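Probable spore coat polysaccharide biosynthesis protein E (Chromobacterium violaceum ATCC 12472, PDB 3G8R) probably acts as an N-acylneuraminate-9-phosphate synthase, a zinc-binding enzyme whose NeuB-type barrel and SAF domain make up this part of the protein. Local coordinates at residues Ile9-Asn14 with Lys44-Asn49; Lys93-Pro98 with Ile112-Ile117. All blocks are in the same frame, centred on the assembly; numbering follows the deposited sequence.

In the fold
Both contacts belong to the closed barrel of eight parallel strands that forms the NeuB part of the chain, and their centres lie about 8 Å apart. Contact 1 joins strand 7-11 to strand 40-47 across helix 21-33; contact 2 follows in series, joining strand 93-98 to strand 114-117 across helix 101-109. Because 40-47 and 93-98 are themselves neighbours, the two contacts span the first four staves of the barrel in order. They also touch directly: Tyr47 N lies 2.6 Å from Thr97 O, a probable hydrogen bond. Lys44 and Thr97 share the barrel's inner side with Glu11 and Lys116, whose side chains come within about 4 and 6 Å of the zinc ion.

Contact 1. Residues Ile9-Asn14 with Lys44-Asn49; sequences IFEMAN and KLQYRN
The Gln46 amide meets the Glu11 carboxylate across the contact: NE2 donates within its own amide plane (8° out) but reaches OE2 from above the carboxylate plane, at 3.2 Å. The other end of that amide, OE1, lies in plane at the guanidinium edge of Arg48, where NH1 donates at 2.9 Å to OE1 and NH2 adds a weak bond. The Asn14 amide stands almost perpendicular to that of Gln46, with its ND2 approaching OE1 without a hydrogen bond. The bonds at the two ends of the Gln46 amide are consistent with its modelled orientation.

These groups sit at the C-terminal ends of the first two strands of a TIM barrel, joined as a beta-alpha-beta unit through helix 21-33. A single parallel bridge, Glu11 with Lys44, sets the register at a CA-CA distance of 4.6 Å. Lys44 N donates to Phe10 O at 2.7 Å, and Met12 N to Lys44 O at 2.9 Å, so Lys44 is bonded through both its N and its O.

Glu11 and Lys44 project to the same face of the sheet. Lys44 NZ and Glu11 OE2 form a salt bridge of doubtful geometry, since the two side chains are modelled too close. Lys44 NZ also bonds to Thr97 OG1. The Glu11 side chain comes within about 4 Å of the zinc ion, which is bound by His202 and His225.

Beyond the bridge, Met12, a selenomethionine, and Leu45 run side by side, though their closest approach is doubtful; Met12 touches Leu83 and Leu45 touches Met87, both of helix 77-89. Deeper in the barrel, Ile9 CG2, turned anti to the backbone N, meets Lys44 CB at 3.9 Å.

Contact 2. Residues Lys93-Pro98 with Ile112-Ile117; sequences KAICTP and IEIIKI
Backbone bonds between Ala94-Cys96 and Glu113-Lys116 set the parallel register, with bridges pairing Ile95 with Ile114 and Cys96 with Ile115. Cys96 is held through both its N and its O: its N donates to Ile114 O at 3.1 Å, and its O accepts from Lys116 N at 2.9 Å, the latter donor lying 47° above the carbonyl plane. Ala94 O takes Glu113 N at 3.1 Å and, more weakly, Ile114 N. A CA-H...O contact from Ile115 to Cys96 O supplements the set.

One side-chain hydrogen bond links the loop residue Glu113 to the start of strand 93-98. Glu113 extends beyond CG and brings OE2 to Ala94 N at 3.2 Å, the donor standing above the carboxylate plane.

Apolar packing divides between the two faces. Toward the barrel interior, Ile95 and Ile114 lie side by side, Ile95 CG1 touching Ile114 CB at 3.9 Å. Toward the helices, Cys96 CB meets Ile112 CD1 at 4.0 Å, and the Pro98 ring crosses Ile115 at about a right angle; Ile107 of helix 101-109 covers Cys96, Pro98 and Ile112.

Polar ends are settled elsewhere. Thr97 and Lys116 run alongside each other, with Thr97 OG1, the partner of Lys44, 3.2 Å from Lys116 CB. Lys116 NZ hydrogen-bonds to Ser141 OG and forms a salt bridge with Glu223 OE2. These are the two strands of a beta-alpha-beta unit of a TIM barrel: inside, Ile95 and Ile114 form one layer, and one pair further along Thr97 and Lys116 point inward, the Lys116 side chain about 6 Å from the zinc ion.

Contact 1. Residues Ile9-Asn14 with Lys44-Asn49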
loop_
_atom_site.group_PDB
_atom_site.type_symbol
_atom_site.label_atom_id
_atom_site.label_comp_id
_atom_site.label_asym_id
_atom_site.label_seq_id
_atom_site.Cartn_x
_atom_site.Cartn_y
_atom_site.Cartn_z
ATOM N N ILE A 9 -12.738 8.276 11.849
ATOM C CA ILE A 9 -14.029 8.165 12.491
ATOM C C ILE A 9 -14.034 7.173 13.645
ATOM O O ILE A 9 -13.568 6.030 13.530
ATOM C CB ILE A 9 -15.116 7.785 11.497
ATOM C CG1 ILE A 9 -15.136 8.757 10.322
ATOM C CG2 ILE A 9 -16.448 7.821 12.184
ATOM C CD1 ILE A 9 -16.057 8.317 9.200
ATOM N N PHE A 10 -14.597 7.619 14.758
ATOM C CA PHE A 10 -14.625 6.819 15.960
ATOM C C PHE A 10 -16.018 6.352 16.228
ATOM O O PHE A 10 -16.871 7.150 16.572
ATOM C CB PHE A 10 -14.123 7.646 17.107
ATOM C CG PHE A 10 -12.840 8.313 16.808
ATOM C CD1 PHE A 10 -11.694 7.541 16.579
ATOM C CD2 PHE A 10 -12.770 9.706 16.727
ATOM C CE1 PHE A 10 -10.505 8.138 16.288
ATOM C CE2 PHE A 10 -11.558 10.335 16.443
ATOM C CZ PHE A 10 -10.424 9.552 16.215
ATOM N N GLU A 11 -16.223 5.054 16.054
ATOM C CA GLU A 11 -17.523 4.429 16.211
ATOM C C GLU A 11 -17.766 4.118 17.666
ATOM O O GLU A 11 -17.022 3.356 18.260
ATOM C CB GLU A 11 -17.560 3.131 15.415
ATOM C CG GLU A 11 -18.731 2.245 15.716
ATOM C CD GLU A 11 -19.980 2.632 14.959
ATOM O OE1 GLU A 11 -20.604 3.666 15.308
ATOM O OE2 GLU A 11 -20.348 1.877 14.031
HETATM N N MSE A 12 -18.793 4.721 18.252
HETATM C CA MSE A 12 -19.142 4.399 19.639
HETATM C C MSE A 12 -19.990 3.150 19.639
HETATM O O MSE A 12 -19.938 2.365 20.579
HETATM C CB MSE A 12 -19.930 5.526 20.287
HETATM C CG MSE A 12 -19.861 5.561 21.808
HETATM SE SE MSE A 12 -20.654 7.060 22.440
HETATM C CE MSE A 12 -22.293 6.719 21.883
ATOM N N ALA A 13 -20.750 2.971 18.564
ATOM C CA ALA A 13 -21.746 1.929 18.466
ATOM C C ALA A 13 -22.578 1.973 19.735
ATOM O O ALA A 13 -23.185 3.005 20.047
ATOM C CB ALA A 13 -21.107 0.572 18.274
ATOM N N ASN A 14 -22.599 0.878 20.476
ATOM C CA ASN A 14 -23.391 0.857 21.674
ATOM C C ASN A 14 -22.513 0.849 22.871
ATOM O O ASN A 14 -22.983 0.638 23.970
ATOM C CB ASN A 14 -24.352 -0.320 21.665
ATOM C CG ASN A 14 -25.359 -0.219 20.532
ATOM O OD1 ASN A 14 -26.073 0.780 20.433
ATOM N ND2 ASN A 14 -25.411 -1.232 19.662
ATOM N N LYS A 44 -19.008 8.664 15.748
ATOM C CA LYS A 44 -20.190 8.009 15.179
ATOM C C LYS A 44 -21.112 7.313 16.197
ATOM O O LYS A 44 -20.644 6.581 17.093
ATOM C CB LYS A 44 -19.784 7.032 14.099
ATOM C CG LYS A 44 -20.811 6.964 13.013
ATOM C CD LYS A 44 -20.666 5.734 12.140
ATOM C CE LYS A 44 -21.066 4.477 12.894
ATOM N NZ LYS A 44 -21.616 3.380 11.997
ATOM N N LEU A 45 -22.418 7.558 16.026
ATOM C CA LEU A 45 -23.509 6.871 16.724
ATOM C C LEU A 45 -24.277 5.932 15.826
ATOM O O LEU A 45 -24.138 5.966 14.609
ATOM C CB LEU A 45 -24.490 7.912 17.203
ATOM C CG LEU A 45 -24.218 8.467 18.589
ATOM C CD1 LEU A 45 -22.952 7.884 19.175
ATOM C CD2 LEU A 45 -24.128 9.959 18.431
ATOM N N GLN A 46 -25.117 5.104 16.426
ATOM C CA GLN A 46 -25.992 4.197 15.670
ATOM C C GLN A 46 -27.426 4.466 16.054
ATOM O O GLN A 46 -27.767 4.399 17.216
ATOM C CB GLN A 46 -25.653 2.764 16.012
ATOM C CG GLN A 46 -24.420 2.287 15.295
ATOM C CD GLN A 46 -24.126 0.830 15.529
ATOM O OE1 GLN A 46 -24.934 0.105 16.093
ATOM N NE2 GLN A 46 -22.953 0.392 15.100
ATOM N N TYR A 47 -28.271 4.792 15.093
ATOM C CA TYR A 47 -29.656 5.077 15.415
ATOM C C TYR A 47 -30.523 3.955 14.957
ATOM O O TYR A 47 -30.541 3.637 13.774
ATOM C CB TYR A 47 -30.124 6.329 14.707
ATOM C CG TYR A 47 -29.745 7.618 15.362
ATOM C CD1 TYR A 47 -28.755 7.664 16.331
ATOM C CD2 TYR A 47 -30.348 8.805 14.970
ATOM C CE1 TYR A 47 -28.396 8.855 16.919
ATOM C CE2 TYR A 47 -29.995 9.999 15.548
ATOM C CZ TYR A 47 -29.017 10.020 16.526
ATOM O OH TYR A 47 -28.650 11.205 17.116
ATOM N N ARG A 48 -31.212 3.356 15.922
ATOM C CA ARG A 48 -32.332 2.439 15.709
ATOM C C ARG A 48 -33.534 2.930 16.522
ATOM O O ARG A 48 -33.398 3.271 17.700
ATOM C CB ARG A 48 -31.981 1.032 16.182
ATOM C CG ARG A 48 -30.930 0.316 15.346
ATOM C CD ARG A 48 -30.501 -1.013 15.996
ATOM N NE ARG A 48 -29.405 -1.608 15.253
ATOM C CZ ARG A 48 -28.133 -1.269 15.405
ATOM N NH1 ARG A 48 -27.785 -0.343 16.287
ATOM N NH2 ARG A 48 -27.206 -1.867 14.681
ATOM N N ASN A 49 -34.704 2.974 15.895
ATOM C CA ASN A 49 -35.930 3.276 16.598
ATOM C C ASN A 49 -36.402 1.995 17.209
ATOM O O ASN A 49 -37.152 1.237 16.590
ATOM C CB ASN A 49 -36.982 3.799 15.638
ATOM C CG ASN A 49 -38.068 4.525 16.346
ATOM O OD1 ASN A 49 -39.177 4.005 16.498
ATOM N ND2 ASN A 49 -37.750 5.741 16.827
#

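Contact 2. Residues Lys93-Pro98 with Ile112-Ile117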
loop_
_atom_site.group_PDB
_atom_site.type_symbol
_atom_site.label_atom_id
_atom_site.label_comp_id
_atom_site.label_asym_id
_atom_site.label_seq_id
_atom_site.Cartn_x
_atom_site.Cartn_y
_atom_site.Cartn_z
ATOM N N LYS A 93 -16.631 16.126 13.828
ATOM C CA LYS A 93 -17.761 15.864 12.940
ATOM C C LYS A 93 -18.718 14.845 13.611
ATOM O O LYS A 93 -18.288 13.771 14.038
ATOM C CB LYS A 93 -17.283 15.329 11.577
ATOM C CG LYS A 93 -17.395 16.327 10.429
ATOM C CD LYS A 93 -16.156 16.329 9.531
ATOM C CE LYS A 93 -15.170 17.478 9.895
ATOM N NZ LYS A 93 -14.177 17.811 8.787
ATOM N N ALA A 94 -19.994 15.221 13.747
ATOM C CA ALA A 94 -21.036 14.330 14.218
ATOM C C ALA A 94 -21.481 13.464 13.062
ATOM O O ALA A 94 -22.012 13.952 12.061
ATOM C CB ALA A 94 -22.183 15.125 14.714
ATOM N N ILE A 95 -21.270 12.168 13.199
ATOM C CA ILE A 95 -21.595 11.229 12.155
ATOM C C ILE A 95 -22.506 10.172 12.736
ATOM O O ILE A 95 -22.320 9.778 13.883
ATOM C CB ILE A 95 -20.344 10.568 11.683
ATOM C CG1 ILE A 95 -19.498 11.596 10.963
ATOM C CG2 ILE A 95 -20.676 9.454 10.763
ATOM C CD1 ILE A 95 -18.052 11.216 10.898
ATOM N N CYS A 96 -23.486 9.714 11.955
ATOM C CA CYS A 96 -24.437 8.710 12.452
ATOM C C CYS A 96 -24.956 7.667 11.432
ATOM O O CYS A 96 -25.157 7.962 10.246
ATOM C CB CYS A 96 -25.619 9.381 13.145
ATOM S SG CYS A 96 -26.712 8.144 13.879
ATOM N N THR A 97 -25.171 6.451 11.918
ATOM C CA THR A 97 -25.730 5.372 11.115
ATOM C C THR A 97 -27.167 5.080 11.535
ATOM O O THR A 97 -27.414 4.511 12.620
ATOM C CB THR A 97 -24.933 4.093 11.287
ATOM O OG1 THR A 97 -23.558 4.385 11.100
ATOM C CG2 THR A 97 -25.367 3.026 10.304
ATOM N N PRO A 98 -28.115 5.442 10.667
ATOM C CA PRO A 98 -29.507 5.128 10.871
ATOM C C PRO A 98 -29.769 3.716 10.383
ATOM O O PRO A 98 -29.122 3.251 9.456
ATOM C CB PRO A 98 -30.181 6.074 9.908
ATOM C CG PRO A 98 -29.262 6.031 8.728
ATOM C CD PRO A 98 -27.871 5.964 9.313
ATOM N N ILE A 112 -26.967 16.305 12.727
ATOM C CA ILE A 112 -25.827 15.467 12.413
ATOM C C ILE A 112 -25.365 15.827 11.005
ATOM O O ILE A 112 -26.193 16.067 10.150
ATOM C CB ILE A 112 -26.202 13.978 12.539
ATOM C CG1 ILE A 112 -26.165 13.571 14.017
ATOM C CG2 ILE A 112 -25.261 13.101 11.712
ATOM C CD1 ILE A 112 -27.307 12.723 14.444
ATOM N N GLU A 113 -24.050 15.876 10.786
ATOM C CA GLU A 113 -23.449 16.342 9.531
ATOM C C GLU A 113 -23.367 15.286 8.443
ATOM O O GLU A 113 -23.427 15.643 7.263
ATOM C CB GLU A 113 -22.047 16.894 9.772
ATOM C CG GLU A 113 -21.983 18.041 10.783
ATOM C CD GLU A 113 -20.564 18.326 11.272
ATOM O OE1 GLU A 113 -19.697 18.690 10.428
ATOM O OE2 GLU A 113 -20.323 18.173 12.499
ATOM N N ILE A 114 -23.220 14.013 8.827
ATOM C CA ILE A 114 -22.978 12.895 7.880
ATOM C C ILE A 114 -23.749 11.558 8.168
ATOM O O ILE A 114 -24.042 11.213 9.330
ATOM C CB ILE A 114 -21.456 12.607 7.803
ATOM C CG1 ILE A 114 -20.688 13.828 7.272
ATOM C CG2 ILE A 114 -21.160 11.338 6.977
ATOM C CD1 ILE A 114 -19.139 13.733 7.347
ATOM N N ILE A 115 -24.057 10.814 7.107
ATOM C CA ILE A 115 -24.768 9.543 7.223
ATOM C C ILE A 115 -23.892 8.336 6.903
ATOM O O ILE A 115 -23.450 8.186 5.775
ATOM C CB ILE A 115 -26.035 9.510 6.307
ATOM C CG1 ILE A 115 -27.081 10.495 6.827
ATOM C CG2 ILE A 115 -26.646 8.092 6.234
ATOM C CD1 ILE A 115 -28.100 10.952 5.792
ATOM N N LYS A 116 -23.631 7.465 7.872
ATOM C CA LYS A 116 -23.012 6.194 7.486
ATOM C C LYS A 116 -24.099 5.216 7.134
ATOM O O LYS A 116 -25.108 5.140 7.821
ATOM C CB LYS A 116 -22.122 5.587 8.560
ATOM C CG LYS A 116 -20.771 5.158 8.009
ATOM C CD LYS A 116 -20.679 3.709 7.515
ATOM C CE LYS A 116 -20.353 2.763 8.680
ATOM N NZ LYS A 116 -19.494 1.582 8.273
ATOM N N ILE A 117 -23.914 4.490 6.051
ATOM C CA ILE A 117 -24.710 3.316 5.808
ATOM C C ILE A 117 -23.952 2.062 6.269
ATOM O O ILE A 117 -22.851 1.785 5.788
ATOM C CB ILE A 117 -25.002 3.200 4.319
ATOM C CG1 ILE A 117 -25.805 4.411 3.867
ATOM C CG2 ILE A 117 -25.710 1.863 3.971
ATOM C CD1 ILE A 117 -26.168 4.379 2.384
#